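Local coordinates for protein cystathionine beta-lyases/cystathionine gamma-synthases (Corynebacterium glutamicum, PDB 5X5H) that probably makes cystathionine from O-succinylhomoserine and cysteine, with release of succinate, using pyridoxal 5'-phosphate as cofactor in methionine biosynthesis, at residues Glu134-Ala139 with Ala166-Gly171; Ile147-Pro152 with Gly158-Glu163. All coordinates share one frame; numbering follows the deposited sequence.

Contact 1 of 2, residues Glu134-Ala139 with Ala166-Gly171; sequences EEVKAA and AKLTEG
Leu168 reaches across to the helix bearing Val136 and Lys137, a small example of how a helix and a turn can meet through a single branched side chain. Its CD1 sits between Val136 CG1, at 3.8 Å, and the helix backbone, 3.7 Å from Lys137 N. The CD2 branch lies against the aliphatic part of Lys137, 4.0 Å from Lys137 CB and 4.1 Å from Lys137 CD. With CG anti to the backbone N (chi1 -177°) and the chain extended beyond, the lysine runs past CD2 and crosses the leucine at about a right angle; its methylenes do the touching while NZ is carried away from the other segment. No hydrogen bond joins the two segments. Leu168 belongs to a type I turn from Lys167 to Glu170, closed by Glu170 N to Lys167 O. Just before it, Ala166 O accepts from both Thr169 N and Thr169 OG1, the latter at 2.8 Å. Val136 also packs on Val128 and Ile147 of the sheet. The arrangement packs helix 133-139 against the turn at the C-terminal side of helix 162-167, in the alpha/beta PLP-binding domain and away from the cofactor.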
ATOM      1  N   GLU A 134      14.486 -45.663 -10.327  1.00 23.32           N
ATOM      2  CA  GLU A 134      15.802 -46.259 -10.275  1.00 25.98           C
ATOM      3  C   GLU A 134      16.963 -45.322 -10.584  1.00 21.30           C
ATOM      4  O   GLU A 134      18.076 -45.436 -10.041  1.00 23.34           O
ATOM      5  CB  GLU A 134      15.841 -47.498 -11.207  1.00 29.41           C
ATOM      6  CG  GLU A 134      15.022 -48.649 -10.662  1.00 35.22           C
ATOM      7  CD  GLU A 134      15.494 -49.197  -9.295  1.00 42.62           C
ATOM      8  OE1 GLU A 134      16.711 -49.248  -8.994  1.00 42.90           O
ATOM      9  OE2 GLU A 134      14.595 -49.555  -8.498  1.00 50.75           O
ATOM     10  N   GLU A 135      16.761 -44.324 -11.409  1.00 19.71           N
ATOM     11  CA  GLU A 135      17.794 -43.356 -11.695  1.00 20.16           C
ATOM     12  C   GLU A 135      18.095 -42.509 -10.454  1.00 20.91           C
ATOM     13  O   GLU A 135      19.228 -42.136 -10.188  1.00 20.07           O
ATOM     14  CB  GLU A 135      17.502 -42.379 -12.856  1.00 24.55           C
ATOM     15  CG  GLU A 135      17.672 -42.949 -14.260  1.00 28.02           C
ATOM     16  CD  GLU A 135      17.560 -41.888 -15.326  1.00 29.04           C
ATOM     17  OE1 GLU A 135      17.992 -40.680 -15.235  1.00 24.80           O
ATOM     18  OE2 GLU A 135      16.936 -42.318 -16.288  1.00 31.55           O
ATOM     19  N   VAL A 136      17.012 -42.100  -9.768  1.00 18.39           N
ATOM     20  CA  VAL A 136      17.218 -41.344  -8.496  1.00 18.34           C
ATOM     21  C   VAL A 136      18.008 -42.251  -7.501  1.00 17.91           C
ATOM     22  O   VAL A 136      18.999 -41.784  -6.916  1.00 18.97           O
ATOM     23  CB  VAL A 136      15.875 -40.880  -7.904  1.00 18.66           C
ATOM     24  CG1 VAL A 136      16.052 -40.110  -6.603  1.00 19.76           C
ATOM     25  CG2 VAL A 136      15.189 -40.001  -8.904  1.00 19.38           C
ATOM     26  N   LYS A 137      17.546 -43.481  -7.301  1.00 18.14           N
ATOM     27  CA  LYS A 137      18.159 -44.403  -6.371  1.00 19.08           C
ATOM     28  C   LYS A 137      19.645 -44.527  -6.704  1.00 20.66           C
ATOM     29  O   LYS A 137      20.522 -44.463  -5.783  1.00 21.58           O
ATOM     30  CB  LYS A 137      17.474 -45.734  -6.398  1.00 20.12           C
ATOM     31  CG  LYS A 137      18.081 -46.657  -5.368  1.00 22.79           C
ATOM     32  CD  LYS A 137      17.264 -47.942  -5.380  1.00 29.51           C
ATOM     33  CE  LYS A 137      17.869 -48.903  -4.383  1.00 37.75           C
ATOM     34  NZ  LYS A 137      17.148 -50.178  -4.563  1.00 44.70           N
ATOM     35  N   ALA A 138      19.995 -44.623  -7.972  1.00 20.44           N
ATOM     36  CA  ALA A 138      21.408 -44.846  -8.336  1.00 21.50           C
ATOM     37  C   ALA A 138      22.301 -43.682  -8.096  1.00 21.93           C
ATOM     38  O   ALA A 138      23.511 -43.797  -7.954  1.00 24.44           O
ATOM     39  CB  ALA A 138      21.559 -45.310  -9.822  1.00 20.17           C
ATOM     40  N   ALA A 139      21.725 -42.461  -8.094  1.00 17.10           N
ATOM     41  CA  ALA A 139      22.473 -41.296  -7.946  1.00 17.08           C
ATOM     42  C   ALA A 139      22.765 -40.848  -6.485  1.00 15.72           C
ATOM     43  O   ALA A 139      23.588 -39.939  -6.322  1.00 18.43           O
ATOM     44  CB  ALA A 139      21.741 -40.177  -8.645  1.00 20.32           C
ATOM     45  N   ALA A 166      10.399 -40.499  -1.901  1.00 16.52           N
ATOM     46  CA  ALA A 166      10.581 -40.376  -0.435  1.00 17.30           C
ATOM     47  C   ALA A 166      11.067 -41.683   0.201  1.00 18.57           C
ATOM     48  O   ALA A 166      11.934 -41.630   1.064  1.00 18.41           O
ATOM     49  CB  ALA A 166       9.312 -39.950   0.198  1.00 18.60           C
ATOM     50  N   LYS A 167      10.477 -42.806  -0.221  1.00 20.12           N
ATOM     51  CA  LYS A 167      10.954 -44.115   0.282  1.00 21.17           C
ATOM     52  C   LYS A 167      12.441 -44.319   0.085  1.00 23.06           C
ATOM     53  O   LYS A 167      13.142 -44.959   0.909  1.00 20.01           O
ATOM     54  CB  LYS A 167      10.213 -45.287  -0.368  1.00 25.37           C
ATOM     55  CG  LYS A 167       8.761 -45.444   0.075  1.00 35.45           C
ATOM     56  CD  LYS A 167       8.082 -46.663  -0.646  1.00 42.22           C
ATOM     57  CE  LYS A 167       6.551 -46.732  -0.588  1.00 47.15           C
ATOM     58  NZ  LYS A 167       6.061 -46.315   0.756  1.00 50.84           N
ATOM     59  N   LEU A 168      13.013 -43.823  -1.021  1.00 20.51           N
ATOM     60  CA  LEU A 168      14.469 -43.899  -1.220  1.00 18.63           C
ATOM     61  C   LEU A 168      15.365 -43.236  -0.185  1.00 21.07           C
ATOM     62  O   LEU A 168      16.561 -43.486  -0.087  1.00 22.80           O
ATOM     63  CB  LEU A 168      14.917 -43.345  -2.578  1.00 19.46           C
ATOM     64  CG  LEU A 168      14.196 -43.940  -3.762  1.00 19.16           C
ATOM     65  CD1 LEU A 168      14.667 -43.266  -5.019  1.00 20.60           C
ATOM     66  CD2 LEU A 168      14.410 -45.470  -3.911  1.00 20.11           C
ATOM     67  N   THR A 169      14.804 -42.245   0.530  1.00 19.10           N
ATOM     68  CA  THR A 169      15.605 -41.581   1.526  1.00 19.33           C
ATOM     69  C   THR A 169      15.712 -42.338   2.870  1.00 19.63           C
ATOM     70  O   THR A 169      16.581 -41.979   3.666  1.00 21.60           O
ATOM     71  CB  THR A 169      15.045 -40.155   1.863  1.00 19.90           C
ATOM     72  OG1 THR A 169      13.817 -40.280   2.575  1.00 18.44           O
ATOM     73  CG2 THR A 169      14.959 -39.319   0.581  1.00 21.42           C
ATOM     74  N   GLU A 170      14.914 -43.380   3.057  1.00 21.74           N
ATOM     75  CA  GLU A 170      15.027 -44.245   4.301  1.00 25.58           C
ATOM     76  C   GLU A 170      16.397 -44.883   4.331  1.00 24.20           C
ATOM     77  O   GLU A 170      16.908 -45.359   3.308  1.00 26.52           O
ATOM     78  CB  GLU A 170      13.892 -45.261   4.371  1.00 25.84           C
ATOM     79  CG  GLU A 170      12.525 -44.589   4.439  1.00 29.86           C
ATOM     80  CD  GLU A 170      11.370 -45.567   4.382  1.00 37.18           C
ATOM     81  OE1 GLU A 170      10.211 -45.143   4.497  1.00 46.51           O
ATOM     82  OE2 GLU A 170      11.621 -46.775   4.217  1.00 47.56           O
ATOM     83  N   GLY A 171      17.073 -44.825   5.492  1.00 29.41           N
ATOM     84  CA  GLY A 171      18.431 -45.352   5.667  1.00 28.70           C
ATOM     85  C   GLY A 171      19.515 -44.471   5.177  1.00 28.47           C
ATOM     86  O   GLY A 171      20.657 -44.883   4.970  1.00 31.26           O
TER

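Contact 2 of 2, residues Ile147-Pro152 with Gly158-Glu163; sequences IWVETP and GITDIE
Thr151 receives the one direct hydrogen bond between the segments: Thr160 N donates to Thr151 OG1 at 3.0 Å, nearly straight at 164°. With chi1 at -176°, the threonine holds this oxygen anti to its backbone N and offers it to the facing chain, while its methyl CG2 meets Ile162 CD1 at 3.8 Å. A second link runs through a water. It donates to Glu150 O at 2.8 Å and, weakly, to Gly158 O, and it is hydrogen-bonded to Thr160 OG1, whose hydroxyl has a further partner in Thr130 OG1. Apolar contacts extend the join in both directions. Toward the strand, Val149 and Thr160 meet tip to tip, with Val149 CG1 3.7 Å from Thr160 CB; toward the loop, Pro152, which follows a cis peptide bond, lies side by side with Ile159, its CG 3.9 Å from Ile159 CD1. A CA-H...O contact of 3.2 Å from Pro152 CA to Gly158 O adds to this end.

Farther out, Asp161, the N-cap of helix 162-167, accepts from Ala164 N through OD1, and helix 292-298 supplies Lys297, which pairs with Asp161 OD2, and Gln298, which accepts from Ile162 N and donates to Thr160 O. The Glu150 side chain leaves the strand pointing away from 158-163, and its carboxylate lies in the cofactor pocket, where Glu150 OE1 accepts from Asn154 N and Glu150 OE2 from Tyr107 N. The principle illustrated is that of alpha/beta enzymes: a central parallel strand ends in the active site, and the loop leaving its C-terminal end folds back to start the helix of a beta-alpha-beta unit, here strand 144-150, helix 162-167 and strand 175-179 of the PLP-binding domain.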
ATOM      1  N   ILE A 147      17.538 -34.359  -2.159  1.00 12.72           N
ATOM      2  CA  ILE A 147      16.916 -34.706  -3.481  1.00 13.51           C
ATOM      3  C   ILE A 147      15.866 -33.597  -3.741  1.00 13.61           C
ATOM      4  O   ILE A 147      14.953 -33.418  -2.898  1.00 13.23           O
ATOM      5  CB  ILE A 147      16.260 -36.075  -3.442  1.00 13.39           C
ATOM      6  CG1 ILE A 147      17.298 -37.146  -2.977  1.00 16.80           C
ATOM      7  CG2 ILE A 147      15.645 -36.455  -4.810  1.00 14.61           C
ATOM      8  CD1 ILE A 147      16.668 -38.498  -2.791  1.00 19.54           C
ATOM      9  N   TRP A 148      16.030 -32.874  -4.825  1.00 13.99           N
ATOM     10  CA  TRP A 148      15.192 -31.740  -5.186  1.00 13.02           C
ATOM     11  C   TRP A 148      14.245 -32.133  -6.302  1.00 14.21           C
ATOM     12  O   TRP A 148      14.730 -32.483  -7.413  1.00 14.92           O
ATOM     13  CB  TRP A 148      16.062 -30.574  -5.621  1.00 13.71           C
ATOM     14  CG  TRP A 148      15.240 -29.325  -5.784  1.00 14.70           C
ATOM     15  CD1 TRP A 148      14.647 -28.847  -6.912  1.00 17.25           C
ATOM     16  CD2 TRP A 148      14.945 -28.418  -4.723  1.00 15.10           C
ATOM     17  NE1 TRP A 148      14.013 -27.645  -6.626  1.00 17.64           N
ATOM     18  CE2 TRP A 148      14.152 -27.411  -5.280  1.00 16.72           C
ATOM     19  CE3 TRP A 148      15.317 -28.353  -3.368  1.00 16.96           C
ATOM     20  CZ2 TRP A 148      13.742 -26.303  -4.518  1.00 17.91           C
ATOM     21  CZ3 TRP A 148      14.863 -27.236  -2.585  1.00 18.61           C
ATOM     22  CH2 TRP A 148      14.108 -26.236  -3.205  1.00 17.91           C
ATOM     23  N   VAL A 149      12.960 -32.146  -6.030  1.00 12.85           N
ATOM     24  CA  VAL A 149      11.978 -32.594  -6.999  1.00 13.07           C
ATOM     25  C   VAL A 149      11.034 -31.428  -7.334  1.00 14.26           C
ATOM     26  O   VAL A 149      10.495 -30.816  -6.371  1.00 14.37           O
ATOM     27  CB  VAL A 149      11.203 -33.809  -6.469  1.00 14.83           C
ATOM     28  CG1 VAL A 149       9.931 -34.081  -7.263  1.00 15.37           C
ATOM     29  CG2 VAL A 149      12.163 -35.060  -6.499  1.00 16.48           C
ATOM     30  N   GLU A 150      10.723 -31.164  -8.568  1.00 14.22           N
ATOM     31  CA  GLU A 150       9.617 -30.327  -8.981  1.00 14.18           C
ATOM     32  C   GLU A 150       8.634 -31.221  -9.633  1.00 15.36           C
ATOM     33  O   GLU A 150       9.014 -31.988 -10.535  1.00 17.94           O
ATOM     34  CB  GLU A 150       9.949 -29.350 -10.057  1.00 19.53           C
ATOM     35  CG  GLU A 150      10.625 -28.200  -9.701  1.00 21.05           C
ATOM     36  CD  GLU A 150      10.917 -27.303 -10.891  1.00 20.93           C
ATOM     37  OE1 GLU A 150      10.226 -27.238 -11.935  1.00 19.80           O
ATOM     38  OE2 GLU A 150      11.850 -26.543 -10.725  1.00 22.57           O
ATOM     39  N   THR A 151       7.335 -31.201  -9.333  1.00 14.32           N
ATOM     40  CA  THR A 151       6.367 -31.973 -10.079  1.00 14.50           C
ATOM     41  C   THR A 151       4.998 -31.304 -10.028  1.00 15.44           C
ATOM     42  O   THR A 151       4.502 -31.037  -8.930  1.00 14.09           O
ATOM     43  CB  THR A 151       6.339 -33.431  -9.582  1.00 14.11           C
ATOM     44  OG1 THR A 151       5.441 -34.205 -10.378  1.00 14.83           O
ATOM     45  CG2 THR A 151       5.940 -33.668  -8.158  1.00 14.37           C
ATOM     46  N   PRO A 152       4.404 -30.972 -11.183  1.00 13.44           N
ATOM     47  CA  PRO A 152       4.954 -31.074 -12.518  1.00 14.20           C
ATOM     48  C   PRO A 152       6.118 -30.163 -12.704  1.00 15.61           C
ATOM     49  O   PRO A 152       6.168 -29.056 -12.096  1.00 15.44           O
ATOM     50  CB  PRO A 152       3.787 -30.641 -13.425  1.00 13.85           C
ATOM     51  CG  PRO A 152       2.518 -30.805 -12.572  1.00 13.87           C
ATOM     52  CD  PRO A 152       3.017 -30.442 -11.159  1.00 14.33           C
ATOM     53  N   GLY A 158       6.831 -32.620 -16.472  1.00 15.25           N
ATOM     54  CA  GLY A 158       7.187 -33.965 -16.076  1.00 15.39           C
ATOM     55  C   GLY A 158       6.741 -34.331 -14.698  1.00 15.32           C
ATOM     56  O   GLY A 158       6.672 -33.431 -13.795  1.00 15.85           O
ATOM     57  N   ILE A 159       6.430 -35.567 -14.405  1.00 14.95           N
ATOM     58  CA  ILE A 159       5.838 -35.993 -13.185  1.00 14.76           C
ATOM     59  C   ILE A 159       6.734 -36.946 -12.387  1.00 16.41           C
ATOM     60  O   ILE A 159       7.267 -37.924 -12.989  1.00 18.79           O
ATOM     61  CB  ILE A 159       4.470 -36.703 -13.386  1.00 15.76           C
ATOM     62  CG1 ILE A 159       3.518 -35.856 -14.221  1.00 15.57           C
ATOM     63  CG2 ILE A 159       3.851 -37.279 -12.113  1.00 16.38           C
ATOM     64  CD1 ILE A 159       3.149 -34.535 -13.506  1.00 15.60           C
ATOM     65  N   THR A 160       6.943 -36.730 -11.123  1.00 15.50           N
ATOM     66  CA  THR A 160       7.704 -37.605 -10.260  1.00 15.15           C
ATOM     67  C   THR A 160       6.819 -38.209  -9.260  1.00 17.95           C
ATOM     68  O   THR A 160       5.980 -37.505  -8.628  1.00 16.20           O
ATOM     69  CB  THR A 160       8.772 -36.766  -9.529  1.00 16.08           C
ATOM     70  OG1 THR A 160       9.716 -36.296 -10.476  1.00 19.59           O
ATOM     71  CG2 THR A 160       9.581 -37.570  -8.522  1.00 17.75           C
ATOM     72  N   ASP A 161       7.000 -39.500  -8.914  1.00 16.12           N
ATOM     73  CA  ASP A 161       6.266 -40.187  -7.915  1.00 14.86           C
ATOM     74  C   ASP A 161       6.847 -39.842  -6.550  1.00 16.82           C
ATOM     75  O   ASP A 161       7.891 -40.350  -6.135  1.00 16.56           O
ATOM     76  CB  ASP A 161       6.353 -41.727  -8.177  1.00 15.96           C
ATOM     77  CG  ASP A 161       5.483 -42.525  -7.291  1.00 20.27           C
ATOM     78  OD1 ASP A 161       5.207 -42.207  -6.122  1.00 20.67           O
ATOM     79  OD2 ASP A 161       5.078 -43.686  -7.782  1.00 23.47           O
ATOM     80  N   ILE A 162       6.152 -38.883  -5.884  1.00 15.84           N
ATOM     81  CA  ILE A 162       6.733 -38.330  -4.636  1.00 17.65           C
ATOM     82  C   ILE A 162       6.944 -39.431  -3.563  1.00 15.72           C
ATOM     83  O   ILE A 162       8.002 -39.457  -2.930  1.00 16.81           O
ATOM     84  CB  ILE A 162       5.838 -37.198  -4.098  1.00 15.98           C
ATOM     85  CG1 ILE A 162       5.825 -36.025  -5.060  1.00 16.64           C
ATOM     86  CG2 ILE A 162       6.366 -36.686  -2.757  1.00 16.63           C
ATOM     87  CD1 ILE A 162       4.668 -35.062  -4.879  1.00 16.13           C
ATOM     88  N   GLU A 163       5.952 -40.268  -3.358  1.00 17.30           N
ATOM     89  CA  GLU A 163       5.978 -41.292  -2.293  1.00 18.31           C
ATOM     90  C   GLU A 163       7.130 -42.244  -2.621  1.00 17.80           C
ATOM     91  O   GLU A 163       7.878 -42.648  -1.732  1.00 17.76           O
ATOM     92  CB  GLU A 163       4.627 -41.998  -2.216  1.00 23.89           C
ATOM     93  CG  GLU A 163       4.591 -42.989  -1.051  1.00 29.77           C
ATOM     94  CD  GLU A 163       3.256 -43.699  -0.923  1.00 37.94           C
ATOM     95  OE1 GLU A 163       2.262 -43.297  -1.565  1.00 43.39           O
ATOM     96  OE2 GLU A 163       3.187 -44.617  -0.110  1.00 45.10           O
TER
HETATM   97  O   HOH W   1       8.918 -34.285 -12.056  1.00 22.67           O

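How the contacts relate
From the N terminus, the chain passes through helix 133-139, enters strand 144-150, leaves it near the cofactor and returns as helix 162-167. Contact 2 closes the short loop of five residues between 147-152 and 158-163. Contact 1 closes the wider excursion from 134-139 to 166-171, so contact 2 is nested inside it. Their centres are about 12 Å apart. Ile147, on the strand of contact 2, packs against both segments of contact 1, its CD1 3.9 Å from Thr169 CG2 and its CG2 4.1 Å from Val136 CG1. Contact 2 ties strand 144-150 to the start of helix 162-167 beside the cofactor pocket; contact 1 ties helix 133-139 to the turn at that helix's other end, away from the annotated sites.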